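Local coordinates for RND efflux system, outer membrane lipoprotein, NodT family (Burkholderia mallei, PDB 6U94) that probably serves as the outer-membrane channel component of an RND efflux system, at residues Glu391-Leu402 / Leu430-Lys441; Leu402-Asp410 / Gly422-Leu430. One frame throughout, in Å; residues are numbered along the deposited sequence.

Contact 1 of 2, residues Glu391-Leu402 / Leu430-Lys441; sequences EVKAQEAMIRDL and LFAAQQLLVTYK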
# COMPACT_ATOMS: atom_id res chain seq x y z
N GLU A 391 10.61 -4.73 9.50
CA GLU A 391 9.96 -4.28 10.73
C GLU A 391 9.05 -5.36 11.31
O GLU A 391 8.93 -5.48 12.53
CB GLU A 391 9.18 -3.00 10.48
CG GLU A 391 10.00 -1.74 10.65
CD GLU A 391 10.55 -1.59 12.06
OE1 GLU A 391 9.84 -1.96 13.02
OE2 GLU A 391 11.70 -1.12 12.21
N VAL A 392 8.40 -6.14 10.44
CA VAL A 392 7.55 -7.23 10.92
C VAL A 392 8.37 -8.24 11.70
O VAL A 392 8.00 -8.65 12.81
CB VAL A 392 6.82 -7.89 9.73
CG1 VAL A 392 6.14 -9.17 10.18
CG2 VAL A 392 5.80 -6.93 9.14
N LYS A 393 9.51 -8.67 11.14
CA LYS A 393 10.35 -9.65 11.82
C LYS A 393 10.93 -9.09 13.12
O LYS A 393 11.03 -9.81 14.12
CB LYS A 393 11.46 -10.12 10.89
CG LYS A 393 10.97 -11.03 9.77
CD LYS A 393 11.98 -11.12 8.64
CE LYS A 393 11.47 -11.98 7.50
NZ LYS A 393 11.47 -13.43 7.85
N ALA A 394 11.31 -7.81 13.12
CA ALA A 394 11.80 -7.20 14.35
C ALA A 394 10.69 -7.12 15.40
O ALA A 394 10.93 -7.41 16.58
CB ALA A 394 12.35 -5.80 14.05
N GLN A 395 9.48 -6.75 14.98
CA GLN A 395 8.37 -6.66 15.92
C GLN A 395 8.00 -8.03 16.47
O GLN A 395 7.54 -8.13 17.61
CB GLN A 395 7.17 -6.00 15.24
CG GLN A 395 6.16 -5.40 16.20
CD GLN A 395 6.67 -4.14 16.88
OE1 GLN A 395 6.13 -3.71 17.90
NE2 GLN A 395 7.70 -3.53 16.31
N GLU A 396 8.18 -9.09 15.68
CA GLU A 396 7.83 -10.43 16.15
C GLU A 396 8.82 -10.92 17.20
O GLU A 396 8.42 -11.55 18.19
CB GLU A 396 7.77 -11.40 14.97
CG GLU A 396 6.50 -11.25 14.14
CD GLU A 396 6.51 -12.11 12.89
OE1 GLU A 396 7.61 -12.50 12.44
OE2 GLU A 396 5.41 -12.40 12.36
N ALA A 397 10.12 -10.65 17.01
CA ALA A 397 11.10 -11.02 18.02
C ALA A 397 10.94 -10.17 19.27
O ALA A 397 11.20 -10.64 20.39
CB ALA A 397 12.52 -10.88 17.46
N MET A 398 10.50 -8.91 19.11
CA MET A 398 10.22 -8.08 20.27
C MET A 398 9.03 -8.62 21.05
O MET A 398 9.06 -8.69 22.29
CB MET A 398 9.97 -6.64 19.83
CG MET A 398 10.31 -5.59 20.87
SD MET A 398 10.11 -3.91 20.25
CE MET A 398 8.33 -3.77 20.19
N ILE A 399 7.97 -9.02 20.34
CA ILE A 399 6.81 -9.63 20.99
C ILE A 399 7.21 -10.95 21.65
O ILE A 399 6.64 -11.33 22.68
CB ILE A 399 5.67 -9.82 19.96
CG1 ILE A 399 5.09 -8.47 19.57
CG2 ILE A 399 4.57 -10.73 20.50
CD1 ILE A 399 4.17 -8.52 18.36
N ARG A 400 8.20 -11.64 21.09
CA ARG A 400 8.65 -12.90 21.69
C ARG A 400 9.32 -12.66 23.04
O ARG A 400 9.12 -13.43 23.98
CB ARG A 400 9.60 -13.62 20.74
CG ARG A 400 9.82 -15.08 21.08
CD ARG A 400 10.71 -15.78 20.06
NE ARG A 400 10.51 -15.25 18.71
CZ ARG A 400 11.47 -14.70 17.97
NH1 ARG A 400 12.71 -14.62 18.45
NH2 ARG A 400 11.21 -14.24 16.76
N ASP A 401 10.11 -11.59 23.16
CA ASP A 401 10.79 -11.30 24.41
C ASP A 401 9.84 -10.70 25.44
O ASP A 401 9.92 -11.04 26.63
CB ASP A 401 11.96 -10.34 24.17
CG ASP A 401 13.12 -11.01 23.45
OD1 ASP A 401 13.30 -12.23 23.62
OD2 ASP A 401 13.85 -10.31 22.71
N LEU A 402 8.94 -9.82 25.01
CA LEU A 402 7.98 -9.22 25.94
C LEU A 402 7.03 -10.27 26.50
O LEU A 402 6.64 -10.19 27.68
CB LEU A 402 7.20 -8.10 25.25
CG LEU A 402 8.02 -6.90 24.78
CD1 LEU A 402 7.19 -6.02 23.86
CD2 LEU A 402 8.53 -6.10 25.97
N LEU A 430 3.70 -5.19 25.75
CA LEU A 430 3.33 -6.31 24.88
C LEU A 430 2.13 -5.97 24.01
O LEU A 430 2.15 -6.19 22.80
CB LEU A 430 3.05 -7.55 25.73
CG LEU A 430 2.53 -8.79 25.00
CD1 LEU A 430 3.56 -9.30 24.00
CD2 LEU A 430 2.16 -9.88 25.99
N PHE A 431 1.08 -5.40 24.62
CA PHE A 431 -0.11 -5.05 23.86
C PHE A 431 0.17 -3.98 22.82
O PHE A 431 -0.41 -3.99 21.73
CB PHE A 431 -1.22 -4.60 24.82
CG PHE A 431 -2.50 -4.24 24.14
CD1 PHE A 431 -3.07 -5.09 23.20
CD2 PHE A 431 -3.16 -3.06 24.45
CE1 PHE A 431 -4.25 -4.76 22.57
CE2 PHE A 431 -4.35 -2.72 23.82
CZ PHE A 431 -4.89 -3.57 22.88
N ALA A 432 1.07 -3.04 23.13
CA ALA A 432 1.44 -2.03 22.14
C ALA A 432 2.21 -2.66 20.99
O ALA A 432 2.02 -2.27 19.82
CB ALA A 432 2.27 -0.93 22.80
N ALA A 433 3.07 -3.63 21.28
CA ALA A 433 3.85 -4.27 20.23
C ALA A 433 2.99 -5.18 19.36
O ALA A 433 3.25 -5.31 18.16
CB ALA A 433 5.00 -5.07 20.84
N GLN A 434 1.97 -5.81 19.94
CA GLN A 434 1.10 -6.68 19.16
C GLN A 434 0.24 -5.87 18.18
O GLN A 434 -0.04 -6.33 17.07
CB GLN A 434 0.22 -7.52 20.08
CG GLN A 434 0.99 -8.51 20.94
CD GLN A 434 0.09 -9.28 21.89
OE1 GLN A 434 -0.68 -8.69 22.65
NE2 GLN A 434 0.18 -10.60 21.84
N GLN A 435 -0.19 -4.68 18.59
CA GLN A 435 -0.92 -3.81 17.68
C GLN A 435 -0.02 -3.34 16.54
O GLN A 435 -0.44 -3.34 15.38
CB GLN A 435 -1.49 -2.61 18.43
CG GLN A 435 -2.54 -2.98 19.47
CD GLN A 435 -2.88 -1.83 20.39
OE1 GLN A 435 -2.44 -1.79 21.54
NE2 GLN A 435 -3.66 -0.88 19.89
N LEU A 436 1.23 -2.97 16.85
CA LEU A 436 2.15 -2.52 15.82
C LEU A 436 2.43 -3.60 14.80
O LEU A 436 2.67 -3.30 13.62
CB LEU A 436 3.45 -2.03 16.44
CG LEU A 436 3.64 -0.52 16.54
CD1 LEU A 436 5.09 -0.18 16.84
CD2 LEU A 436 3.17 0.16 15.26
N LEU A 437 2.44 -4.87 15.22
CA LEU A 437 2.71 -5.96 14.29
C LEU A 437 1.66 -6.02 13.18
O LEU A 437 1.99 -6.24 12.01
CB LEU A 437 2.78 -7.29 15.03
CG LEU A 437 2.96 -8.54 14.17
CD1 LEU A 437 4.22 -8.44 13.33
CD2 LEU A 437 2.99 -9.79 15.05
N VAL A 438 0.39 -5.85 13.54
CA VAL A 438 -0.68 -5.89 12.55
C VAL A 438 -0.53 -4.75 11.56
O VAL A 438 -0.62 -4.94 10.34
CB VAL A 438 -2.06 -5.86 13.23
CG1 VAL A 438 -3.17 -5.81 12.19
CG2 VAL A 438 -2.23 -7.07 14.13
N THR A 439 -0.27 -3.54 12.06
CA THR A 439 -0.13 -2.38 11.18
C THR A 439 1.06 -2.54 10.24
O THR A 439 1.00 -2.14 9.08
CB THR A 439 0.01 -1.10 12.00
OG1 THR A 439 1.33 -1.04 12.56
CG2 THR A 439 -1.01 -1.08 13.13
N TYR A 440 2.16 -3.13 10.74
CA TYR A 440 3.32 -3.37 9.89
C TYR A 440 3.05 -4.44 8.85
O TYR A 440 3.59 -4.38 7.74
CB TYR A 440 4.53 -3.76 10.74
CG TYR A 440 5.20 -2.61 11.46
CD1 TYR A 440 5.20 -1.33 10.93
CD2 TYR A 440 5.85 -2.82 12.67
CE1 TYR A 440 5.82 -0.28 11.59
CE2 TYR A 440 6.48 -1.78 13.34
CZ TYR A 440 6.46 -0.52 12.79
OH TYR A 440 7.09 0.51 13.46
N LYS A 441 2.24 -5.45 9.19
CA LYS A 441 1.86 -6.45 8.20
C LYS A 441 1.00 -5.83 7.11
O LYS A 441 1.18 -6.13 5.92
CB LYS A 441 1.13 -7.61 8.87
CG LYS A 441 2.02 -8.52 9.71
CD LYS A 441 1.22 -9.68 10.29
CE LYS A 441 2.13 -10.70 10.95
NZ LYS A 441 1.38 -11.88 11.44
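The ring of Tyr440 is sandwiched between Glu391 of the facing helix and Leu436 of its own: Glu391 CB sits almost straight over one face, 4.0 Å from the ring centroid, a CH-pi contact. Leu436 CD2, one turn back, covers the opposite face near the rim, and the amide of Gln395 arrives at the edge, steeply turned to the ring. The helices 362-415 and 421-454 form an antiparallel coiled-coil hairpin, as in the periplasmic alpha-barrel of outer membrane factors; here their axes come within 9.2 Å at 162°, and side chains pack knobs-into-holes. The chain of Glu391 turns about its CB-CG bond (chi2 -61°), which brings the carboxylate across the ring at a slant, OE1 ending 3.4 Å from Tyr440 CE2. Gln395 is the knob among Ala433, Leu436, Leu437 and Tyr440. Next comes Ile399, with CG1 against Ala433 CB at 3.6 Å, CG2 against Leu430, and CD1 reaching past Ala433 to Gln434 and Leu437. From the other helix Ala433 fits among Gln395, Met398, Ile399 and Leu402, small enough for Met398 CE to come in at 3.6 Å from its CB. Leu437 fills the hole made by Val392, Gln395, Glu396 and Ile399: chi1 of 175° carries CG toward the other helix, and its two methyls then part, CD1 touching Val392 CG1 at 3.8 Å and CD2 touching Ile399 CD1 at 3.7 Å. Val392 CG2 meanwhile rests on the backbone of Tyr440. The far side of helix 421-454 faces helix 156-203, where Phe431 packs on Leu186 and Thr190. At one border Glu396 and Lys441 bring opposite charges near without forming a salt bridge, Glu396 OE2 standing 4.2 Å from Lys441 NZ.

Contact 2 of 2, residues Leu402-Asp410 / Gly422-Leu430; sequences LAETKRLAD and GVFDAQRQL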
# COMPACT_ATOMS: atom_id res chain seq x y z
N LEU A 402 8.94 -9.82 25.01
CA LEU A 402 7.98 -9.22 25.94
C LEU A 402 7.03 -10.27 26.50
O LEU A 402 6.64 -10.19 27.68
CB LEU A 402 7.20 -8.10 25.25
CG LEU A 402 8.02 -6.90 24.78
CD1 LEU A 402 7.19 -6.02 23.86
CD2 LEU A 402 8.53 -6.10 25.97
N ALA A 403 6.64 -11.24 25.68
CA ALA A 403 5.78 -12.32 26.17
C ALA A 403 6.47 -13.10 27.29
O ALA A 403 5.85 -13.42 28.31
CB ALA A 403 5.41 -13.26 25.02
N GLU A 404 7.76 -13.41 27.12
CA GLU A 404 8.49 -14.13 28.15
C GLU A 404 8.73 -13.25 29.37
O GLU A 404 8.66 -13.73 30.51
CB GLU A 404 9.82 -14.65 27.58
CG GLU A 404 10.76 -15.25 28.62
CD GLU A 404 10.29 -16.60 29.14
OE1 GLU A 404 9.23 -17.10 28.71
OE2 GLU A 404 11.00 -17.17 30.00
N THR A 405 9.02 -11.96 29.16
CA THR A 405 9.20 -11.05 30.28
C THR A 405 7.94 -10.99 31.14
O THR A 405 8.02 -11.08 32.37
CB THR A 405 9.57 -9.66 29.78
OG1 THR A 405 10.80 -9.73 29.05
CG2 THR A 405 9.74 -8.70 30.95
N LYS A 406 6.78 -10.85 30.50
CA LYS A 406 5.52 -10.84 31.25
C LYS A 406 5.30 -12.17 31.97
O LYS A 406 4.70 -12.19 33.05
CB LYS A 406 4.35 -10.55 30.31
CG LYS A 406 3.00 -10.50 31.01
CD LYS A 406 1.85 -10.45 30.03
CE LYS A 406 0.56 -10.89 30.69
NZ LYS A 406 0.62 -12.32 31.12
N ARG A 407 5.79 -13.27 31.41
CA ARG A 407 5.65 -14.56 32.08
C ARG A 407 6.52 -14.64 33.33
O ARG A 407 6.07 -15.13 34.37
CB ARG A 407 6.00 -15.70 31.11
CG ARG A 407 5.74 -17.08 31.68
CD ARG A 407 6.16 -18.18 30.71
NE ARG A 407 7.61 -18.36 30.68
CZ ARG A 407 8.27 -19.21 31.45
NH1 ARG A 407 7.62 -19.96 32.33
NH2 ARG A 407 9.59 -19.31 31.35
N LEU A 408 7.77 -14.18 33.24
CA LEU A 408 8.63 -14.15 34.41
C LEU A 408 8.19 -13.10 35.42
O LEU A 408 8.50 -13.22 36.61
CB LEU A 408 10.08 -13.91 33.99
CG LEU A 408 10.64 -14.97 33.04
CD1 LEU A 408 12.04 -14.60 32.58
CD2 LEU A 408 10.63 -16.34 33.70
N ALA A 409 7.48 -12.06 34.96
CA ALA A 409 6.89 -11.10 35.89
C ALA A 409 5.68 -11.68 36.59
O ALA A 409 5.53 -11.52 37.81
CB ALA A 409 6.52 -9.82 35.14
N ASP A 410 4.79 -12.35 35.85
CA ASP A 410 3.64 -13.00 36.45
C ASP A 410 4.07 -14.02 37.50
O ASP A 410 3.40 -14.20 38.52
CB ASP A 410 2.79 -13.68 35.38
CG ASP A 410 2.02 -12.69 34.53
OD1 ASP A 410 1.49 -11.71 35.09
OD2 ASP A 410 1.94 -12.90 33.30
N GLY A 422 5.89 -4.76 37.56
CA GLY A 422 6.56 -5.47 36.49
C GLY A 422 5.60 -6.12 35.51
O GLY A 422 5.83 -6.12 34.30
N VAL A 423 4.51 -6.70 36.03
CA VAL A 423 3.47 -7.24 35.15
C VAL A 423 2.80 -6.12 34.38
O VAL A 423 2.56 -6.23 33.17
CB VAL A 423 2.45 -8.05 35.97
CG1 VAL A 423 1.32 -8.54 35.09
CG2 VAL A 423 3.14 -9.22 36.67
N PHE A 424 2.50 -5.01 35.06
CA PHE A 424 1.85 -3.88 34.41
C PHE A 424 2.69 -3.34 33.26
O PHE A 424 2.19 -3.15 32.14
CB PHE A 424 1.58 -2.78 35.44
CG PHE A 424 1.26 -1.44 34.83
CD1 PHE A 424 0.00 -1.19 34.32
CD2 PHE A 424 2.22 -0.44 34.78
CE1 PHE A 424 -0.30 0.04 33.76
CE2 PHE A 424 1.92 0.79 34.22
CZ PHE A 424 0.66 1.03 33.71
N ASP A 425 3.98 -3.09 33.50
CA ASP A 425 4.83 -2.50 32.48
C ASP A 425 5.03 -3.45 31.30
O ASP A 425 5.05 -3.01 30.14
CB ASP A 425 6.18 -2.10 33.09
CG ASP A 425 7.10 -1.44 32.08
OD1 ASP A 425 6.59 -0.82 31.12
OD2 ASP A 425 8.33 -1.56 32.24
N ALA A 426 5.19 -4.74 31.58
CA ALA A 426 5.44 -5.70 30.50
C ALA A 426 4.19 -5.91 29.65
O ALA A 426 4.28 -5.97 28.41
CB ALA A 426 5.93 -7.02 31.07
N GLN A 427 3.02 -6.02 30.28
CA GLN A 427 1.78 -6.20 29.53
C GLN A 427 1.49 -5.00 28.65
O GLN A 427 1.08 -5.16 27.49
CB GLN A 427 0.62 -6.46 30.50
CG GLN A 427 -0.73 -6.70 29.82
CD GLN A 427 -1.46 -5.42 29.46
OE1 GLN A 427 -1.18 -4.35 30.02
NE2 GLN A 427 -2.38 -5.51 28.52
N ARG A 428 1.71 -3.79 29.17
CA ARG A 428 1.44 -2.58 28.40
C ARG A 428 2.36 -2.49 27.19
O ARG A 428 1.93 -2.04 26.11
CB ARG A 428 1.58 -1.36 29.31
CG ARG A 428 2.34 -0.20 28.70
CD ARG A 428 2.62 0.88 29.73
NE ARG A 428 3.95 0.75 30.33
CZ ARG A 428 4.48 1.65 31.15
NH1 ARG A 428 3.80 2.74 31.48
NH2 ARG A 428 5.70 1.46 31.65
N GLN A 429 3.62 -2.91 27.34
CA GLN A 429 4.52 -2.93 26.19
C GLN A 429 4.16 -4.06 25.23
O GLN A 429 4.32 -3.90 24.01
CB GLN A 429 5.97 -3.08 26.66
CG GLN A 429 6.53 -1.86 27.35
CD GLN A 429 8.01 -2.00 27.65
OE1 GLN A 429 8.69 -2.84 27.08
NE2 GLN A 429 8.51 -1.18 28.57
N LEU A 430 3.70 -5.19 25.75
CA LEU A 430 3.33 -6.31 24.88
C LEU A 430 2.13 -5.97 24.01
O LEU A 430 2.15 -6.19 22.80
CB LEU A 430 3.05 -7.55 25.73
CG LEU A 430 2.53 -8.79 25.00
CD1 LEU A 430 3.56 -9.30 24.00
CD2 LEU A 430 2.16 -9.88 25.99
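Lys406 runs across Leu430 at about a right angle, CD against the leucine's CD2 at 4.1 Å, while its CB sits over Ala426 CB at 3.9 Å. This is the antiparallel helical hairpin near its turn, the axes now 8.6 Å apart, with small residues at the interface: Ala426 lies against the Lys406 backbone, and Ala409 packs on Gly422 and Val423. The lysine leaves its helix with CG anti to the backbone N (chi1 -179°), stays extended to CE and bends only at chi4, which turns the ammonium back to its own helix. There NZ bonds the syn lone pair of Asp410 OD2 at 2.6 Å, a salt bridge one turn on. Asp410 also lies crosswise to Val423, both of whose methyls abut its other oxygen, OD1, CG1 the nearer at 3.2 Å. Val423 further touches Phe413. Leu402 crosses Gln429 at about a right angle, CD2 reaching the amide OE1 at 3.4 Å. Behind helix 421-454, Phe424 leans on helix 211-247 and Gln427 on helix 156-203. Across the interface Val423 CG2 also meets Ala409, 3.8 Å from its CB and 3.5 Å from its carbonyl O.

Overall arrangement
Contacts 1 and 2 are successive lengths of one antiparallel pair, helix 362-415 against helix 421-454, with Leu402 and Leu430 as the shared rung; their centres are 14 Å apart. Contact 2 is nested within the loop that contact 1 closes and lies nearer the turn, 33 Å from the chain's centre against 19 Å. Contact 1 is a surface contact despite its greater buried area, 669 against 515 Å², and interlocks larger side chains, including a tyrosine. Contact 2 is partly buried, with closer axes over alanine and glycine. Charge is handled differently too: the pair across contact 1 stays apart, whereas contact 2 forms its salt bridges within single helices.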